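Local coordinates for actin-related protein 8 (Homo sapiens, PDB 4FO0) that binds ATP, has low basal ATPase activity, does not polymerise, and serves as a proposed core component of the INO80 chromatin remodelling complex, at residues V231-E235 with S236-T240; V251-D255 with Q256-V260; K482-L485 with H486-C490. One frame throughout, in Å; residues are numbered along the deposited sequence.

How the contacts relate
From the N terminus, contact 1 comes first: a strand-to-helix junction that closes no loop, where strand 229-234 of one sheet turns into helix 235-243, which leads to strand 247-253 of a second sheet. Contact 2 follows, where the hairpin of that strand with strand 258-264 closes a tight turn against the ATP phosphates. Contact 3, much later, is a turn within helix 480-489 and closes none either. The three are in series, neither nested nor crossed. In space contact 2 is the middle member: Glu235 of contact 1 packs against Lys257, while Ile484, Ala483 and Ser487 of contact 3 pack on Val251 and Val260. Contacts 1 and 3 do not touch, their nearest atoms being about 10 Å apart.

Contact 1: V231-E235 with S236-T240; sequences VVHQE and SVCAT
The backbone turns almost squarely between His233-Gln234 and Val237-Cys238: strand 231-234 and helix 236-240 have axes 84° apart, and the amide N of Cys238 meets the carbonyl O of Gln234 at 3.1 Å with a nearly straight N-H...O angle of 171°. Gln234 is therefore the N-cap residue, and the next helical bond, from Ala239 N to Glu235 O at 2.9 Å, continues the pattern. Beside this turn the imidazole of His233 packs on Val237, the two side chains crossing at about a right angle. Both methyls of Val237 reach the ring: CG1 is 3.9 Å from His233 NE2, and CG2 lies 4.1 Å from His233 CE1. The ring is further restrained by its own neighbour, since Gln234 N donates to His233 ND1 at 3.0 Å from somewhat outside the ring plane. Cys238 also approaches obliquely, its SG 5.1 Å from the centroid of the His233 ring in a sulfur-aromatic contact. This strand-to-helix junction begins the hinge helix of the actin fold, which runs from the sheet of strand 229-234 to that of strand 247-253. Glu235 turns the other way. Its CG sits between the backbone N and the carbonyl carbon (chi1 69°), and the chain beyond is extended, which carries the carboxylate toward the nucleotide; OE2 is hydrogen-bonded to His21, and the side chain ends about 4 Å from a bound magnesium ion. Ser236, the next helical residue, directs its buried OG to a hydrogen bond with Asp207 OD1.

Contact 2: V251-D255 with Q256-V260; sequences VDVGD and QKTSV. With ATP (adenosine-5'-triphosphate), chain C.
Lys257 NZ is gripped by three acceptors: O1G of the ATP gamma-phosphate at 2.7 Å, OD1 of Asp252 at 3.2 Å in a salt bridge whose hydrogen bond is weak, and, weakly again, the backbone O of Asp252. The lysine folds back, CG lying between the backbone N and the carbonyl carbon (chi1 71°); bends at chi2 and again at chi4 return NZ to the strand, and the chain crosses that of Asp252 at about a right angle. The backbone grips the same phosphate: O3G accepts from Gln256 N at 2.7 Å and from Lys257 N at 2.8 Å, while Asp255 N donates to the bridging O3B of ATP at 3.0 Å. Gly254 N to Lys257 O, also 3.0 Å, closes the turn. Below it Asp252 and Ser259 form an antiparallel hydrogen-bonded pair, with Val251, Val253, Thr258 and Val260 on the opposite face. The loop thus matches the second phosphate-binding hairpin of the actin family. Asp255 OD1 accepts from ATP O3', though the modelled separation is doubtfully short. Its OD2 takes Gln256 NE2 at 3.2 Å on the anti side but tilted out of the carboxylate plane, carboxylate and amide planes being 62° apart, and also Thr25 and Trp60; Gln256 OE1 accepts from Arg157 N. With an alanine replacing Asp255, Thr25 OG1, Trp60 NE1 and the Gln256 amide would probably lose their shared carboxylate partner. The Lys257 ammonium, shared with Asp252, and the turn's N-H groups probably offset part of the phosphate charge, alongside the nearby magnesium ion.

Contact 3: K482-L485 with H486-C490; sequences KAIL and HSIDC
Ile484 and Ile488 adopt the same first torsion, chi1 -70° and -64°, which places CG1 of each anti to its carbonyl carbon and CG2 anti to the amide N. One helical turn apart, the two side chains consequently lie alongside each other and point the same way. Their touching atoms are Ile484 CG2 and Ile488 CD1, 3.9 Å apart; the extended second torsion of Ile488 (-180°) carries CD1 out to that methyl. The backbone spacing behind this pair is set by regular bonds from each amide, His486 through Asp489, to the carbonyl four residues back, Ile488 N meeting Ile484 O at 3.1 Å. After Asp489 the span shortens, with Cys490 N bonded to Ser487 O at 3.0 Å. The two isoleucines share Cys249 of strand 247-253 as a neighbour, Ile484 also packs on Val251 and Ala483 on Val260, and Ile488 meets Met500 and Tyr501 of helix 494-502. Ser487 likewise faces the sheet, its buried OG satisfied by Thr272 O; on the exposed side Asp489 forms a salt bridge with Lys497. An amphipathic helix laid by its buried, largely apolar face against a mixed beta-sheet, here the one whose hairpin holds the ATP phosphates, is the layered packing characteristic of actin-fold domains.

Contact 1: V231-E235 with S236-T240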
loop_
_atom_site.group_PDB
_atom_site.type_symbol
_atom_site.label_atom_id
_atom_site.label_comp_id
_atom_site.label_asym_id
_atom_site.label_seq_id
_atom_site.Cartn_x
_atom_site.Cartn_y
_atom_site.Cartn_z
ATOM N N VAL A 231 -14.735 -6.880 -15.597
ATOM C CA VAL A 231 -13.608 -6.408 -16.380
ATOM C C VAL A 231 -12.388 -6.358 -15.478
ATOM O O VAL A 231 -12.409 -5.758 -14.399
ATOM C CB VAL A 231 -13.836 -5.003 -16.936
ATOM C CG1 VAL A 231 -12.548 -4.489 -17.545
ATOM C CG2 VAL A 231 -14.968 -5.003 -17.957
ATOM N N VAL A 232 -11.313 -6.982 -15.924
ATOM C CA VAL A 232 -10.084 -6.953 -15.160
ATOM C C VAL A 232 -9.128 -5.957 -15.795
ATOM O O VAL A 232 -8.993 -5.917 -17.012
ATOM C CB VAL A 232 -9.432 -8.337 -15.116
ATOM C CG1 VAL A 232 -8.089 -8.247 -14.470
ATOM C CG2 VAL A 232 -10.319 -9.294 -14.375
ATOM N N HIS A 233 -8.478 -5.139 -14.977
ATOM C CA HIS A 233 -7.449 -4.261 -15.498
ATOM C C HIS A 233 -6.328 -4.057 -14.487
ATOM O O HIS A 233 -6.504 -4.287 -13.293
ATOM C CB HIS A 233 -8.050 -2.921 -15.902
ATOM C CG HIS A 233 -7.473 -2.363 -17.164
ATOM N ND1 HIS A 233 -6.218 -2.705 -17.620
ATOM C CD2 HIS A 233 -7.989 -1.502 -18.074
ATOM C CE1 HIS A 233 -5.979 -2.069 -18.755
ATOM N NE2 HIS A 233 -7.037 -1.333 -19.050
ATOM N N GLN A 234 -5.177 -3.615 -14.967
ATOM C CA GLN A 234 -4.039 -3.383 -14.099
ATOM C C GLN A 234 -4.186 -2.084 -13.342
ATOM O O GLN A 234 -4.666 -1.093 -13.885
ATOM C CB GLN A 234 -2.767 -3.353 -14.909
ATOM C CG GLN A 234 -2.579 -4.602 -15.698
ATOM C CD GLN A 234 -1.534 -4.424 -16.744
ATOM O OE1 GLN A 234 -0.396 -4.859 -16.577
ATOM N NE2 GLN A 234 -1.898 -3.756 -17.832
ATOM N N GLU A 235 -3.759 -2.093 -12.085
ATOM C CA GLU A 235 -3.935 -0.939 -11.232
ATOM C C GLU A 235 -3.082 0.227 -11.761
ATOM O O GLU A 235 -3.417 1.395 -11.567
ATOM C CB GLU A 235 -3.636 -1.292 -9.759
ATOM C CG GLU A 235 -2.160 -1.582 -9.444
ATOM C CD GLU A 235 -1.928 -2.458 -8.192
ATOM O OE1 GLU A 235 -0.878 -3.143 -8.140
ATOM O OE2 GLU A 235 -2.764 -2.461 -7.260
ATOM N N SER A 236 -1.997 -0.088 -12.456
ATOM C CA SER A 236 -1.121 0.950 -12.999
ATOM C C SER A 236 -1.799 1.749 -14.123
ATOM O O SER A 236 -1.718 2.976 -14.164
ATOM C CB SER A 236 0.174 0.331 -13.511
ATOM O OG SER A 236 -0.115 -0.803 -14.310
ATOM N N VAL A 237 -2.459 1.054 -15.044
ATOM C CA VAL A 237 -3.146 1.739 -16.117
ATOM C C VAL A 237 -4.300 2.549 -15.541
ATOM O O VAL A 237 -4.526 3.700 -15.935
ATOM C CB VAL A 237 -3.675 0.761 -17.164
ATOM C CG1 VAL A 237 -4.476 1.508 -18.203
ATOM C CG2 VAL A 237 -2.537 0.002 -17.793
ATOM N N CYS A 238 -5.024 1.945 -14.601
ATOM C CA CYS A 238 -6.124 2.636 -13.942
ATOM C C CYS A 238 -5.661 3.931 -13.288
ATOM O O CYS A 238 -6.324 4.962 -13.386
ATOM C CB CYS A 238 -6.811 1.724 -12.938
ATOM S SG CYS A 238 -7.763 0.399 -13.742
ATOM N N ALA A 239 -4.509 3.878 -12.634
ATOM C CA ALA A 239 -3.945 5.073 -12.041
ATOM C C ALA A 239 -3.821 6.195 -13.072
ATOM O O ALA A 239 -4.122 7.346 -12.760
ATOM C CB ALA A 239 -2.592 4.772 -11.422
ATOM N N THR A 240 -3.364 5.865 -14.285
ATOM C CA THR A 240 -3.220 6.873 -15.338
ATOM C C THR A 240 -4.568 7.486 -15.713
ATOM O O THR A 240 -4.659 8.695 -15.894
ATOM C CB THR A 240 -2.510 6.334 -16.603
ATOM O OG1 THR A 240 -3.294 5.301 -17.208
ATOM C CG2 THR A 240 -1.144 5.784 -16.247
#

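Contact 2: V251-D255 with Q256-V260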
loop_
_atom_site.group_PDB
_atom_site.type_symbol
_atom_site.label_atom_id
_atom_site.label_comp_id
_atom_site.label_asym_id
_atom_site.label_seq_id
_atom_site.Cartn_x
_atom_site.Cartn_y
_atom_site.Cartn_z
ATOM N N VAL A 251 4.310 5.180 -10.236
ATOM C CA VAL A 251 4.899 4.537 -9.075
ATOM C C VAL A 251 3.808 4.373 -8.042
ATOM O O VAL A 251 3.228 5.361 -7.598
ATOM C CB VAL A 251 6.019 5.385 -8.457
ATOM C CG1 VAL A 251 6.619 4.652 -7.288
ATOM C CG2 VAL A 251 7.077 5.713 -9.497
ATOM N N ASP A 252 3.500 3.136 -7.673
ATOM C CA ASP A 252 2.512 2.930 -6.629
ATOM C C ASP A 252 3.226 2.448 -5.377
ATOM O O ASP A 252 3.657 1.293 -5.310
ATOM C CB ASP A 252 1.440 1.935 -7.078
ATOM C CG ASP A 252 0.333 1.719 -6.016
ATOM O OD1 ASP A 252 0.608 1.859 -4.800
ATOM O OD2 ASP A 252 -0.819 1.400 -6.403
ATOM N N VAL A 253 3.378 3.334 -4.397
ATOM C CA VAL A 253 3.946 2.918 -3.119
ATOM C C VAL A 253 2.829 2.565 -2.162
ATOM O O VAL A 253 2.077 3.438 -1.713
ATOM C CB VAL A 253 4.829 3.992 -2.464
ATOM C CG1 VAL A 253 5.699 3.343 -1.397
ATOM C CG2 VAL A 253 5.690 4.682 -3.496
ATOM N N GLY A 254 2.703 1.280 -1.862
ATOM C CA GLY A 254 1.659 0.838 -0.965
ATOM C C GLY A 254 2.213 0.580 0.413
ATOM O O GLY A 254 3.278 1.079 0.789
ATOM N N ASP A 255 1.488 -0.212 1.183
ATOM C CA ASP A 255 1.950 -0.501 2.514
ATOM C C ASP A 255 3.060 -1.539 2.470
ATOM O O ASP A 255 3.935 -1.547 3.319
ATOM C CB ASP A 255 0.807 -0.970 3.403
ATOM C CG ASP A 255 1.249 -1.181 4.839
ATOM O OD1 ASP A 255 1.850 -0.261 5.437
ATOM O OD2 ASP A 255 1.019 -2.284 5.361
ATOM N N GLN A 256 3.039 -2.402 1.465
ATOM C CA GLN A 256 3.994 -3.507 1.430
ATOM C C GLN A 256 4.711 -3.730 0.109
ATOM O O GLN A 256 5.759 -4.363 0.084
ATOM C CB GLN A 256 3.308 -4.789 1.869
ATOM C CG GLN A 256 3.117 -4.793 3.355
ATOM C CD GLN A 256 2.100 -5.763 3.783
ATOM O OE1 GLN A 256 1.990 -6.865 3.233
ATOM N NE2 GLN A 256 1.304 -5.364 4.760
ATOM N N LYS A 257 4.150 -3.228 -0.987
ATOM C CA LYS A 257 4.787 -3.412 -2.281
ATOM C C LYS A 257 4.899 -2.083 -2.958
ATOM O O LYS A 257 4.081 -1.201 -2.722
ATOM C CB LYS A 257 4.012 -4.401 -3.157
ATOM C CG LYS A 257 2.695 -3.887 -3.677
ATOM C CD LYS A 257 2.862 -3.182 -5.016
ATOM C CE LYS A 257 1.629 -2.355 -5.362
ATOM N NZ LYS A 257 1.432 -1.227 -4.406
ATOM N N THR A 258 5.929 -1.938 -3.782
ATOM C CA THR A 258 6.098 -0.746 -4.605
ATOM C C THR A 258 6.196 -1.124 -6.073
ATOM O O THR A 258 7.063 -1.906 -6.440
ATOM C CB THR A 258 7.371 -0.021 -4.245
ATOM O OG1 THR A 258 7.268 0.457 -2.903
ATOM C CG2 THR A 258 7.600 1.146 -5.201
ATOM N N SER A 259 5.301 -0.577 -6.900
ATOM C CA SER A 259 5.316 -0.844 -8.332
ATOM C C SER A 259 5.895 0.334 -9.069
ATOM O O SER A 259 5.605 1.484 -8.739
ATOM C CB SER A 259 3.908 -1.078 -8.868
ATOM O OG SER A 259 3.340 -2.277 -8.376
ATOM N N VAL A 260 6.715 0.035 -10.069
ATOM C CA VAL A 260 7.148 1.020 -11.043
ATOM C C VAL A 260 6.842 0.501 -12.446
ATOM O O VAL A 260 6.962 -0.700 -12.719
ATOM C CB VAL A 260 8.649 1.294 -10.941
ATOM C CG1 VAL A 260 9.011 2.550 -11.721
ATOM C CG2 VAL A 260 9.036 1.468 -9.499
HETATM P PG ATP C . -0.017 -2.562 -1.190
HETATM O O1G ATP C . -0.261 -1.598 -2.319
HETATM O O2G ATP C . -0.694 -3.904 -1.330
HETATM O O3G ATP C . 1.419 -2.668 -0.723
HETATM P PB ATP C . -2.114 -1.006 0.086
HETATM O O1B ATP C . -2.866 -1.519 1.284
HETATM O O2B ATP C . -2.756 -0.809 -1.280
HETATM O O3B ATP C . -0.769 -1.887 0.052
HETATM P PA ATP C . -2.041 1.818 0.490
HETATM O O1A ATP C . -3.316 1.768 1.291
HETATM O O2A ATP C . -1.994 2.409 -0.896
HETATM O O3A ATP C . -1.389 0.359 0.521
HETATM O "O5'" ATP C . -0.967 2.593 1.382
HETATM C "C5'" ATP C . -0.824 2.182 2.732
HETATM C "C4'" ATP C . 0.409 2.840 3.299
HETATM O "O4'" ATP C . 0.237 4.244 3.180
HETATM C "C3'" ATP C . 0.611 2.548 4.776
HETATM O "O3'" ATP C . 1.963 2.136 5.005
HETATM C "C2'" ATP C . 0.346 3.871 5.452
HETATM O "O2'" ATP C . 1.122 4.061 6.626
HETATM C "C1'" ATP C . 0.766 4.828 4.364
HETATM N N9 ATP C . 0.264 6.183 4.635
HETATM C C8 ATP C . -1.021 6.561 4.665
HETATM N N7 ATP C . -1.123 7.880 4.956
HETATM C C5 ATP C . 0.119 8.355 5.111
HETATM C C6 ATP C . 0.714 9.659 5.438
HETATM N N6 ATP C . -0.089 10.734 5.645
HETATM N N1 ATP C . 2.070 9.729 5.514
HETATM C C2 ATP C . 2.863 8.659 5.309
HETATM N N3 ATP C . 2.377 7.434 5.016
HETATM C C4 ATP C . 1.039 7.228 4.904
#

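Contact 3: K482-L485 with H486-C490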
loop_
_atom_site.group_PDB
_atom_site.type_symbol
_atom_site.label_atom_id
_atom_site.label_comp_id
_atom_site.label_asym_id
_atom_site.label_seq_id
_atom_site.Cartn_x
_atom_site.Cartn_y
_atom_site.Cartn_z
ATOM N N LYS A 482 16.325 4.796 -8.199
ATOM C CA LYS A 482 17.019 3.900 -9.113
ATOM C C LYS A 482 16.043 3.047 -9.929
ATOM O O LYS A 482 16.246 2.832 -11.126
ATOM C CB LYS A 482 17.968 2.987 -8.333
ATOM C CG LYS A 482 19.066 3.724 -7.621
ATOM C CD LYS A 482 20.009 2.788 -6.870
ATOM C CE LYS A 482 20.978 3.572 -5.976
ATOM N NZ LYS A 482 20.263 4.365 -4.906
ATOM N N ALA A 483 14.995 2.556 -9.270
ATOM C CA ALA A 483 13.972 1.760 -9.931
ATOM C C ALA A 483 13.227 2.577 -10.978
ATOM O O ALA A 483 12.987 2.114 -12.093
ATOM C CB ALA A 483 12.999 1.238 -8.924
ATOM N N ILE A 484 12.845 3.792 -10.617
ATOM C CA ILE A 484 12.177 4.655 -11.573
ATOM C C ILE A 484 13.047 4.848 -12.800
ATOM O O ILE A 484 12.584 4.684 -13.921
ATOM C CB ILE A 484 11.853 6.012 -10.967
ATOM C CG1 ILE A 484 10.744 5.844 -9.929
ATOM C CG2 ILE A 484 11.463 7.025 -12.077
ATOM C CD1 ILE A 484 10.537 7.055 -9.076
ATOM N N LEU A 485 14.309 5.199 -12.574
ATOM C CA LEU A 485 15.258 5.422 -13.654
ATOM C C LEU A 485 15.425 4.158 -14.492
ATOM O O LEU A 485 15.235 4.163 -15.706
ATOM C CB LEU A 485 16.601 5.867 -13.082
ATOM C CG LEU A 485 16.582 7.285 -12.508
ATOM C CD1 LEU A 485 17.945 7.689 -11.987
ATOM C CD2 LEU A 485 16.082 8.279 -13.534
ATOM N N HIS A 486 15.768 3.069 -13.827
ATOM C CA HIS A 486 15.941 1.798 -14.506
ATOM C C HIS A 486 14.742 1.433 -15.379
ATOM O O HIS A 486 14.898 0.975 -16.503
ATOM C CB HIS A 486 16.188 0.696 -13.489
ATOM C CG HIS A 486 16.295 -0.658 -14.104
ATOM N ND1 HIS A 486 15.191 -1.425 -14.405
ATOM C CD2 HIS A 486 17.374 -1.378 -14.493
ATOM C CE1 HIS A 486 15.584 -2.567 -14.940
ATOM N NE2 HIS A 486 16.904 -2.564 -15.004
ATOM N N SER A 487 13.549 1.630 -14.844
ATOM C CA SER A 487 12.317 1.334 -15.557
ATOM C C SER A 487 12.204 2.159 -16.846
ATOM O O SER A 487 11.935 1.628 -17.917
ATOM C CB SER A 487 11.128 1.616 -14.626
ATOM O OG SER A 487 9.890 1.650 -15.318
ATOM N N ILE A 488 12.409 3.462 -16.732
ATOM C CA ILE A 488 12.310 4.365 -17.866
ATOM C C ILE A 488 13.369 4.028 -18.898
ATOM O O ILE A 488 13.152 4.152 -20.104
ATOM C CB ILE A 488 12.485 5.826 -17.408
ATOM C CG1 ILE A 488 11.333 6.212 -16.471
ATOM C CG2 ILE A 488 12.570 6.760 -18.603
ATOM C CD1 ILE A 488 11.381 7.625 -15.951
ATOM N N ASP A 489 14.520 3.590 -18.410
ATOM C CA ASP A 489 15.627 3.225 -19.271
ATOM C C ASP A 489 15.329 1.978 -20.100
ATOM O O ASP A 489 16.007 1.692 -21.086
ATOM C CB ASP A 489 16.867 2.984 -18.427
ATOM C CG ASP A 489 18.098 2.831 -19.267
ATOM O OD1 ASP A 489 18.209 3.555 -20.289
ATOM O OD2 ASP A 489 18.941 1.986 -18.911
ATOM N N CYS A 490 14.315 1.235 -19.688
ATOM C CA CYS A 490 13.914 0.025 -20.388
ATOM C C CYS A 490 12.885 0.291 -21.472
ATOM O O CYS A 490 12.488 -0.630 -22.181
ATOM C CB CYS A 490 13.348 -0.991 -19.408
ATOM S SG CYS A 490 14.591 -1.702 -18.368
#